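Local structure of Obg-like ATPase 1 (1NI3) at residues Glu184-Leu196 against Trp208-Leu221. The protein hydrolyses ATP, and GTP less efficiently, with magnesium as cofactor, and negatively regulates the G2/M transition of the cell cycle. Sequence-based numbering, arbitrary orientation.
Sequences EEQAIIEKVYQYL and WSNREVEIINSLYL
The indole of W208 lies against the side of helix 184-196, its six-membered ring meeting the Y195 ring obliquely, with centroids 5.4 Å apart. Segment 184-196 is part of helix 179-199, which pairs with helix 140-168 in a long helical hairpin, its Q186, E190 and Y193 touching that helix. The indole CZ3 reaches the aliphatic part of K191, the carbonyl O of K191 sits at the indole edge, and I216 CD1 covers one face. W208 NE1 hydrogen-bonds to I203 O, outside the two segments. W208 leads into helix 210-217, which packs across helix 184-196 at a signed crossing angle of -79°, within the OBG-type G region. A capping box starts the short helix: S209 OG accepts from E212 N, and E212 OE2 takes S209 N from above the carboxylate plane. The other oxygen, OE1, receives K191 NZ at 2.8 Å on its syn side, though tilted out of the carboxylate plane. A bend at chi3 (57°) turns the K191 chain, which otherwise runs extended, towards this carboxylate. An alanine in place of E212 would probably leave the K191 ammonium without its mate and S209 N without its capping acceptor, weakening the helix start. Beside this polar group the interface is aliphatic. I188 and I215 meet through their CD1 atoms, I189 CD1 touches I215 CG2, and V192 spreads its methyls, CG2 to I216 CG1 at 3.8 Å and CG1 to L221 CD1 at 4.0 Å. On the exposed side the poorly ordered E184 makes a long salt bridge to R211, OE2 to NH2 3.6 Å, with the two planes 36° apart; R211 NH1 also forms one with E214 OE1, completing a three-residue network. The methyl I215 CD1 sits 3.8 Å above the centre of the R211 guanidinium plane.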
ATOM      1  N   GLU A 184     -16.652 -27.518  -6.314  1.00 91.33           N
ATOM      2  CA  GLU A 184     -15.334 -27.386  -5.698  1.00 88.32           C
ATOM      3  C   GLU A 184     -15.207 -25.956  -5.174  1.00 85.10           C
ATOM      4  O   GLU A 184     -14.627 -25.720  -4.118  1.00 84.02           O
ATOM      5  CB  GLU A 184     -14.234 -27.663  -6.734  1.00 90.57           C
ATOM      6  CG  GLU A 184     -12.796 -27.523  -6.209  1.00 92.95           C
ATOM      7  CD  GLU A 184     -11.944 -26.545  -7.022  1.00 93.15           C
ATOM      8  OE1 GLU A 184     -10.720 -26.450  -6.767  1.00 91.32           O
ATOM      9  OE2 GLU A 184     -12.501 -25.861  -7.907  1.00 92.90           O
ATOM     10  N   GLU A 185     -15.768 -25.010  -5.923  1.00 80.71           N
ATOM     11  CA  GLU A 185     -15.728 -23.598  -5.559  1.00 77.11           C
ATOM     12  C   GLU A 185     -16.525 -23.359  -4.283  1.00 75.55           C
ATOM     13  O   GLU A 185     -16.116 -22.595  -3.405  1.00 74.07           O
ATOM     14  CB  GLU A 185     -16.323 -22.749  -6.684  1.00 77.24           C
ATOM     15  CG  GLU A 185     -15.918 -21.281  -6.617  1.00 80.26           C
ATOM     16  CD  GLU A 185     -16.720 -20.393  -7.548  1.00 80.26           C
ATOM     17  OE1 GLU A 185     -16.981 -20.818  -8.693  1.00 79.58           O
ATOM     18  OE2 GLU A 185     -17.073 -19.261  -7.145  1.00 80.22           O
ATOM     19  N   GLN A 186     -17.676 -24.015  -4.197  1.00 74.64           N
ATOM     20  CA  GLN A 186     -18.550 -23.887  -3.042  1.00 72.04           C
ATOM     21  C   GLN A 186     -17.869 -24.472  -1.809  1.00 69.31           C
ATOM     22  O   GLN A 186     -18.007 -23.947  -0.709  1.00 71.29           O
ATOM     23  CB  GLN A 186     -19.879 -24.605  -3.315  1.00 72.51           C
ATOM     24  CG  GLN A 186     -20.932 -24.422  -2.229  1.00 73.73           C
ATOM     25  CD  GLN A 186     -22.354 -24.558  -2.757  1.00 73.92           C
ATOM     26  OE1 GLN A 186     -23.316 -24.521  -1.992  1.00 74.93           O
ATOM     27  NE2 GLN A 186     -22.492 -24.695  -4.072  1.00 72.87           N
ATOM     28  N   ALA A 187     -17.125 -25.556  -1.996  1.00 64.57           N
ATOM     29  CA  ALA A 187     -16.434 -26.178  -0.877  1.00 62.00           C
ATOM     30  C   ALA A 187     -15.374 -25.213  -0.335  1.00 62.27           C
ATOM     31  O   ALA A 187     -15.127 -25.160   0.877  1.00 61.69           O
ATOM     32  CB  ALA A 187     -15.779 -27.469  -1.319  1.00 62.26           C
ATOM     33  N   ILE A 188     -14.762 -24.451  -1.240  1.00 58.97           N
ATOM     34  CA  ILE A 188     -13.731 -23.486  -0.891  1.00 54.80           C
ATOM     35  C   ILE A 188     -14.359 -22.257  -0.244  1.00 54.03           C
ATOM     36  O   ILE A 188     -13.914 -21.813   0.816  1.00 50.16           O
ATOM     37  CB  ILE A 188     -12.951 -23.070  -2.141  1.00 53.86           C
ATOM     38  CG1 ILE A 188     -12.253 -24.301  -2.713  1.00 54.47           C
ATOM     39  CG2 ILE A 188     -11.961 -21.956  -1.807  1.00 51.41           C
ATOM     40  CD1 ILE A 188     -11.521 -24.066  -4.007  1.00 57.80           C
ATOM     41  N   ILE A 189     -15.389 -21.703  -0.877  1.00 53.77           N
ATOM     42  CA  ILE A 189     -16.047 -20.547  -0.301  1.00 55.47           C
ATOM     43  C   ILE A 189     -16.445 -20.918   1.120  1.00 57.58           C
ATOM     44  O   ILE A 189     -16.435 -20.080   2.024  1.00 57.85           O
ATOM     45  CB  ILE A 189     -17.311 -20.151  -1.095  1.00 54.79           C
ATOM     46  CG1 ILE A 189     -16.951 -19.132  -2.172  1.00 52.53           C
ATOM     47  CG2 ILE A 189     -18.366 -19.571  -0.144  1.00 52.77           C
ATOM     48  CD1 ILE A 189     -15.963 -19.620  -3.166  1.00 54.82           C
ATOM     49  N   GLU A 190     -16.796 -22.186   1.303  1.00 59.15           N
ATOM     50  CA  GLU A 190     -17.199 -22.698   2.602  1.00 60.84           C
ATOM     51  C   GLU A 190     -16.069 -22.491   3.607  1.00 59.15           C
ATOM     52  O   GLU A 190     -16.296 -22.008   4.717  1.00 58.69           O
ATOM     53  CB  GLU A 190     -17.522 -24.185   2.489  1.00 66.87           C
ATOM     54  CG  GLU A 190     -18.534 -24.699   3.505  1.00 75.86           C
ATOM     55  CD  GLU A 190     -19.900 -24.071   3.318  1.00 81.38           C
ATOM     56  OE1 GLU A 190     -20.221 -23.105   4.050  1.00 84.53           O
ATOM     57  OE2 GLU A 190     -20.649 -24.539   2.430  1.00 83.83           O
ATOM     58  N   LYS A 191     -14.854 -22.868   3.215  1.00 58.06           N
ATOM     59  CA  LYS A 191     -13.682 -22.708   4.073  1.00 55.31           C
ATOM     60  C   LYS A 191     -13.441 -21.230   4.353  1.00 53.01           C
ATOM     61  O   LYS A 191     -13.102 -20.856   5.470  1.00 51.00           O
ATOM     62  CB  LYS A 191     -12.436 -23.302   3.401  1.00 57.54           C
ATOM     63  CG  LYS A 191     -12.362 -24.824   3.388  1.00 59.10           C
ATOM     64  CD  LYS A 191     -11.103 -25.312   2.653  1.00 60.88           C
ATOM     65  CE  LYS A 191      -9.820 -24.743   3.256  1.00 59.96           C
ATOM     66  NZ  LYS A 191      -8.629 -25.054   2.417  1.00 58.27           N
ATOM     67  N   VAL A 192     -13.602 -20.398   3.324  1.00 50.87           N
ATOM     68  CA  VAL A 192     -13.413 -18.952   3.462  1.00 48.06           C
ATOM     69  C   VAL A 192     -14.325 -18.452   4.581  1.00 50.16           C
ATOM     70  O   VAL A 192     -13.913 -17.632   5.406  1.00 51.21           O
ATOM     71  CB  VAL A 192     -13.784 -18.212   2.172  1.00 44.30           C
ATOM     72  CG1 VAL A 192     -13.729 -16.721   2.398  1.00 40.99           C
ATOM     73  CG2 VAL A 192     -12.830 -18.619   1.068  1.00 43.48           C
ATOM     74  N   TYR A 193     -15.563 -18.944   4.596  1.00 50.52           N
ATOM     75  CA  TYR A 193     -16.528 -18.559   5.611  1.00 52.01           C
ATOM     76  C   TYR A 193     -16.038 -19.130   6.930  1.00 54.23           C
ATOM     77  O   TYR A 193     -15.854 -18.405   7.909  1.00 56.60           O
ATOM     78  CB  TYR A 193     -17.896 -19.139   5.283  1.00 53.29           C
ATOM     79  CG  TYR A 193     -18.991 -18.587   6.161  1.00 57.55           C
ATOM     80  CD1 TYR A 193     -19.611 -17.374   5.862  1.00 57.14           C
ATOM     81  CD2 TYR A 193     -19.392 -19.266   7.307  1.00 59.34           C
ATOM     82  CE1 TYR A 193     -20.612 -16.853   6.683  1.00 58.23           C
ATOM     83  CE2 TYR A 193     -20.384 -18.761   8.138  1.00 59.68           C
ATOM     84  CZ  TYR A 193     -20.990 -17.555   7.823  1.00 59.63           C
ATOM     85  OH  TYR A 193     -21.976 -17.065   8.646  1.00 59.64           O
ATOM     86  N   GLN A 194     -15.840 -20.444   6.942  1.00 56.33           N
ATOM     87  CA  GLN A 194     -15.332 -21.158   8.110  1.00 59.54           C
ATOM     88  C   GLN A 194     -14.256 -20.317   8.795  1.00 58.91           C
ATOM     89  O   GLN A 194     -14.318 -20.081   9.996  1.00 58.97           O
ATOM     90  CB  GLN A 194     -14.714 -22.485   7.658  1.00 66.99           C
ATOM     91  CG  GLN A 194     -15.577 -23.722   7.864  1.00 75.15           C
ATOM     92  CD  GLN A 194     -15.364 -24.342   9.235  1.00 80.76           C
ATOM     93  OE1 GLN A 194     -14.257 -24.779   9.566  1.00 82.95           O
ATOM     94  NE2 GLN A 194     -16.420 -24.384  10.040  1.00 83.83           N
ATOM     95  N   TYR A 195     -13.273 -19.873   8.013  1.00 57.68           N
ATOM     96  CA  TYR A 195     -12.162 -19.074   8.528  1.00 55.35           C
ATOM     97  C   TYR A 195     -12.673 -17.782   9.144  1.00 54.69           C
ATOM     98  O   TYR A 195     -12.483 -17.534  10.331  1.00 54.58           O
ATOM     99  CB  TYR A 195     -11.165 -18.742   7.398  1.00 54.39           C
ATOM    100  CG  TYR A 195      -9.748 -18.411   7.854  1.00 53.91           C
ATOM    101  CD1 TYR A 195      -8.777 -19.410   7.960  1.00 53.24           C
ATOM    102  CD2 TYR A 195      -9.382 -17.102   8.199  1.00 53.94           C
ATOM    103  CE1 TYR A 195      -7.479 -19.118   8.406  1.00 52.43           C
ATOM    104  CE2 TYR A 195      -8.084 -16.801   8.641  1.00 52.88           C
ATOM    105  CZ  TYR A 195      -7.143 -17.816   8.744  1.00 52.51           C
ATOM    106  OH  TYR A 195      -5.875 -17.537   9.211  1.00 51.05           O
ATOM    107  N   LEU A 196     -13.326 -16.966   8.324  1.00 55.28           N
ATOM    108  CA  LEU A 196     -13.854 -15.679   8.763  1.00 55.52           C
ATOM    109  C   LEU A 196     -14.678 -15.772  10.037  1.00 56.53           C
ATOM    110  O   LEU A 196     -14.722 -14.831  10.833  1.00 57.11           O
ATOM    111  CB  LEU A 196     -14.717 -15.070   7.665  1.00 54.46           C
ATOM    112  CG  LEU A 196     -13.938 -14.732   6.400  1.00 54.95           C
ATOM    113  CD1 LEU A 196     -14.902 -14.257   5.335  1.00 56.62           C
ATOM    114  CD2 LEU A 196     -12.894 -13.666   6.705  1.00 52.43           C
ATOM    115  N   TRP A 208      -3.795 -20.407   2.183  1.00 49.22           N
ATOM    116  CA  TRP A 208      -4.538 -20.873   1.026  1.00 46.89           C
ATOM    117  C   TRP A 208      -3.622 -21.298  -0.099  1.00 47.86           C
ATOM    118  O   TRP A 208      -2.441 -20.956  -0.110  1.00 48.76           O
ATOM    119  CB  TRP A 208      -5.483 -19.776   0.539  1.00 44.54           C
ATOM    120  CG  TRP A 208      -6.204 -19.114   1.638  1.00 44.21           C
ATOM    121  CD1 TRP A 208      -5.840 -17.962   2.277  1.00 45.19           C
ATOM    122  CD2 TRP A 208      -7.389 -19.579   2.291  1.00 43.98           C
ATOM    123  NE1 TRP A 208      -6.726 -17.679   3.291  1.00 46.23           N
ATOM    124  CE2 TRP A 208      -7.684 -18.659   3.324  1.00 44.75           C
ATOM    125  CE3 TRP A 208      -8.231 -20.681   2.109  1.00 42.99           C
ATOM    126  CZ2 TRP A 208      -8.784 -18.817   4.173  1.00 44.51           C
ATOM    127  CZ3 TRP A 208      -9.319 -20.831   2.951  1.00 44.16           C
ATOM    128  CH2 TRP A 208      -9.585 -19.908   3.967  1.00 44.77           C
ATOM    129  N   SER A 209      -4.182 -22.045  -1.043  1.00 47.50           N
ATOM    130  CA  SER A 209      -3.439 -22.517  -2.199  1.00 50.24           C
ATOM    131  C   SER A 209      -3.628 -21.489  -3.313  1.00 53.22           C
ATOM    132  O   SER A 209      -4.486 -20.606  -3.210  1.00 54.68           O
ATOM    133  CB  SER A 209      -3.989 -23.852  -2.668  1.00 49.05           C
ATOM    134  OG  SER A 209      -5.297 -23.690  -3.162  1.00 46.21           O
ATOM    135  N   ASN A 210      -2.848 -21.602  -4.384  1.00 54.15           N
ATOM    136  CA  ASN A 210      -2.968 -20.659  -5.486  1.00 54.18           C
ATOM    137  C   ASN A 210      -4.405 -20.589  -6.009  1.00 55.80           C
ATOM    138  O   ASN A 210      -4.927 -19.500  -6.273  1.00 56.04           O
ATOM    139  CB  ASN A 210      -1.986 -21.028  -6.603  1.00 51.54           C
ATOM    140  CG  ASN A 210      -0.553 -20.674  -6.249  1.00 49.45           C
ATOM    141  OD1 ASN A 210       0.350 -20.723  -7.091  1.00 48.12           O
ATOM    142  ND2 ASN A 210      -0.339 -20.310  -4.993  1.00 50.21           N
ATOM    143  N   ARG A 211      -5.051 -21.742  -6.134  1.00 54.83           N
ATOM    144  CA  ARG A 211      -6.432 -21.796  -6.596  1.00 53.51           C
ATOM    145  C   ARG A 211      -7.350 -21.053  -5.637  1.00 51.15           C
ATOM    146  O   ARG A 211      -8.185 -20.259  -6.054  1.00 52.76           O
ATOM    147  CB  ARG A 211      -6.882 -23.252  -6.694  1.00 56.19           C
ATOM    148  CG  ARG A 211      -8.349 -23.424  -7.010  1.00 59.01           C
ATOM    149  CD  ARG A 211      -8.673 -22.853  -8.370  1.00 61.60           C
ATOM    150  NE  ARG A 211     -10.035 -23.181  -8.756  1.00 65.67           N
ATOM    151  CZ  ARG A 211     -10.914 -22.296  -9.207  1.00 68.04           C
ATOM    152  NH1 ARG A 211     -10.569 -21.020  -9.329  1.00 68.19           N
ATOM    153  NH2 ARG A 211     -12.140 -22.689  -9.527  1.00 68.84           N
ATOM    154  N   GLU A 212      -7.197 -21.339  -4.350  1.00 50.02           N
ATOM    155  CA  GLU A 212      -8.013 -20.718  -3.316  1.00 47.48           C
ATOM    156  C   GLU A 212      -7.797 -19.217  -3.283  1.00 47.37           C
ATOM    157  O   GLU A 212      -8.737 -18.442  -3.094  1.00 47.10           O
ATOM    158  CB  GLU A 212      -7.673 -21.319  -1.962  1.00 42.36           C
ATOM    159  CG  GLU A 212      -8.017 -22.782  -1.895  1.00 44.79           C
ATOM    160  CD  GLU A 212      -7.539 -23.436  -0.626  1.00 49.64           C
ATOM    161  OE1 GLU A 212      -8.056 -24.516  -0.282  1.00 54.36           O
ATOM    162  OE2 GLU A 212      -6.647 -22.874   0.038  1.00 52.67           O
ATOM    163  N   VAL A 213      -6.551 -18.802  -3.468  1.00 47.04           N
ATOM    164  CA  VAL A 213      -6.242 -17.380  -3.475  1.00 47.45           C
ATOM    165  C   VAL A 213      -6.980 -16.750  -4.647  1.00 46.58           C
ATOM    166  O   VAL A 213      -7.562 -15.669  -4.536  1.00 45.17           O
ATOM    167  CB  VAL A 213      -4.724 -17.147  -3.625  1.00 48.10           C
ATOM    168  CG1 VAL A 213      -4.457 -15.719  -4.080  1.00 48.69           C
ATOM    169  CG2 VAL A 213      -4.029 -17.406  -2.300  1.00 46.42           C
ATOM    170  N   GLU A 214      -6.955 -17.455  -5.768  1.00 43.59           N
ATOM    171  CA  GLU A 214      -7.616 -17.002  -6.978  1.00 42.64           C
ATOM    172  C   GLU A 214      -9.097 -16.759  -6.726  1.00 43.15           C
ATOM    173  O   GLU A 214      -9.632 -15.690  -7.025  1.00 44.73           O
ATOM    174  CB  GLU A 214      -7.438 -18.062  -8.051  1.00 41.90           C
ATOM    175  CG  GLU A 214      -7.955 -17.686  -9.396  1.00 40.95           C
ATOM    176  CD  GLU A 214      -7.728 -18.776 -10.388  1.00 43.66           C
ATOM    177  OE1 GLU A 214      -8.203 -19.902 -10.122  1.00 42.63           O
ATOM    178  OE2 GLU A 214      -7.056 -18.517 -11.411  1.00 46.17           O
ATOM    179  N   ILE A 215      -9.762 -17.761  -6.171  1.00 42.41           N
ATOM    180  CA  ILE A 215     -11.185 -17.632  -5.888  1.00 43.35           C
ATOM    181  C   ILE A 215     -11.411 -16.465  -4.950  1.00 42.97           C
ATOM    182  O   ILE A 215     -12.173 -15.559  -5.254  1.00 44.49           O
ATOM    183  CB  ILE A 215     -11.740 -18.905  -5.249  1.00 44.66           C
ATOM    184  CG1 ILE A 215     -11.708 -20.032  -6.285  1.00 46.80           C
ATOM    185  CG2 ILE A 215     -13.155 -18.665  -4.733  1.00 40.20           C
ATOM    186  CD1 ILE A 215     -12.150 -21.362  -5.774  1.00 46.20           C
ATOM    187  N   ILE A 216     -10.739 -16.474  -3.813  1.00 40.78           N
ATOM    188  CA  ILE A 216     -10.912 -15.387  -2.875  1.00 40.40           C
ATOM    189  C   ILE A 216     -10.827 -14.010  -3.550  1.00 40.87           C
ATOM    190  O   ILE A 216     -11.749 -13.207  -3.416  1.00 42.71           O
ATOM    191  CB  ILE A 216      -9.894 -15.513  -1.743  1.00 39.13           C
ATOM    192  CG1 ILE A 216     -10.128 -16.840  -1.013  1.00 37.05           C
ATOM    193  CG2 ILE A 216     -10.045 -14.358  -0.765  1.00 38.23           C
ATOM    194  CD1 ILE A 216      -9.206 -17.091   0.150  1.00 38.22           C
ATOM    195  N   ASN A 217      -9.762 -13.741  -4.303  1.00 38.60           N
ATOM    196  CA  ASN A 217      -9.639 -12.438  -4.977  1.00 38.64           C
ATOM    197  C   ASN A 217     -10.915 -11.986  -5.681  1.00 38.12           C
ATOM    198  O   ASN A 217     -11.211 -10.786  -5.762  1.00 32.17           O
ATOM    199  CB  ASN A 217      -8.499 -12.453  -5.990  1.00 37.01           C
ATOM    200  CG  ASN A 217      -7.160 -12.464  -5.335  1.00 39.24           C
ATOM    201  OD1 ASN A 217      -6.936 -11.782  -4.334  1.00 41.17           O
ATOM    202  ND2 ASN A 217      -6.235 -13.214  -5.910  1.00 37.77           N
ATOM    203  N   SER A 218     -11.661 -12.944  -6.210  1.00 38.02           N
ATOM    204  CA  SER A 218     -12.895 -12.615  -6.900  1.00 38.82           C
ATOM    205  C   SER A 218     -13.929 -12.102  -5.909  1.00 39.01           C
ATOM    206  O   SER A 218     -14.974 -11.606  -6.314  1.00 41.52           O
ATOM    207  CB  SER A 218     -13.469 -13.846  -7.580  1.00 35.78           C
ATOM    208  OG  SER A 218     -13.878 -14.796  -6.593  1.00 37.52           O
ATOM    209  N   LEU A 219     -13.654 -12.209  -4.617  1.00 36.65           N
ATOM    210  CA  LEU A 219     -14.623 -11.736  -3.638  1.00 40.32           C
ATOM    211  C   LEU A 219     -14.326 -10.340  -3.102  1.00 41.37           C
ATOM    212  O   LEU A 219     -15.119  -9.773  -2.345  1.00 43.85           O
ATOM    213  CB  LEU A 219     -14.711 -12.707  -2.466  1.00 40.59           C
ATOM    214  CG  LEU A 219     -15.006 -14.164  -2.813  1.00 40.35           C
ATOM    215  CD1 LEU A 219     -15.036 -14.978  -1.538  1.00 39.03           C
ATOM    216  CD2 LEU A 219     -16.323 -14.264  -3.555  1.00 37.82           C
ATOM    217  N   TYR A 220     -13.181  -9.798  -3.497  1.00 39.54           N
ATOM    218  CA  TYR A 220     -12.755  -8.470  -3.067  1.00 37.53           C
ATOM    219  C   TYR A 220     -13.040  -8.212  -1.586  1.00 39.91           C
ATOM    220  O   TYR A 220     -13.539  -7.145  -1.204  1.00 44.23           O
ATOM    221  CB  TYR A 220     -13.430  -7.411  -3.945  1.00 30.67           C
ATOM    222  CG  TYR A 220     -13.217  -7.677  -5.410  1.00 27.88           C
ATOM    223  CD1 TYR A 220     -13.939  -8.666  -6.059  1.00 24.52           C
ATOM    224  CD2 TYR A 220     -12.218  -7.010  -6.128  1.00 27.15           C
ATOM    225  CE1 TYR A 220     -13.675  -8.989  -7.377  1.00 24.45           C
ATOM    226  CE2 TYR A 220     -11.946  -7.334  -7.453  1.00 25.60           C
ATOM    227  CZ  TYR A 220     -12.681  -8.329  -8.071  1.00 28.04           C
ATOM    228  OH  TYR A 220     -12.423  -8.666  -9.378  1.00 35.10           O
ATOM    229  N   LEU A 221     -12.702  -9.188  -0.750  1.00 38.49           N
ATOM    230  CA  LEU A 221     -12.947  -9.072   0.686  1.00 36.58           C
ATOM    231  C   LEU A 221     -12.163  -7.941   1.339  1.00 36.64           C
ATOM    232  O   LEU A 221     -11.031  -7.654   0.964  1.00 40.40           O
ATOM    233  CB  LEU A 221     -12.606 -10.392   1.380  1.00 33.75           C
ATOM    234  CG  LEU A 221     -13.364 -11.616   0.862  1.00 32.90           C
ATOM    235  CD1 LEU A 221     -12.934 -12.854   1.621  1.00 30.14           C
ATOM    236  CD2 LEU A 221     -14.852 -11.382   1.016  1.00 33.86           C
TER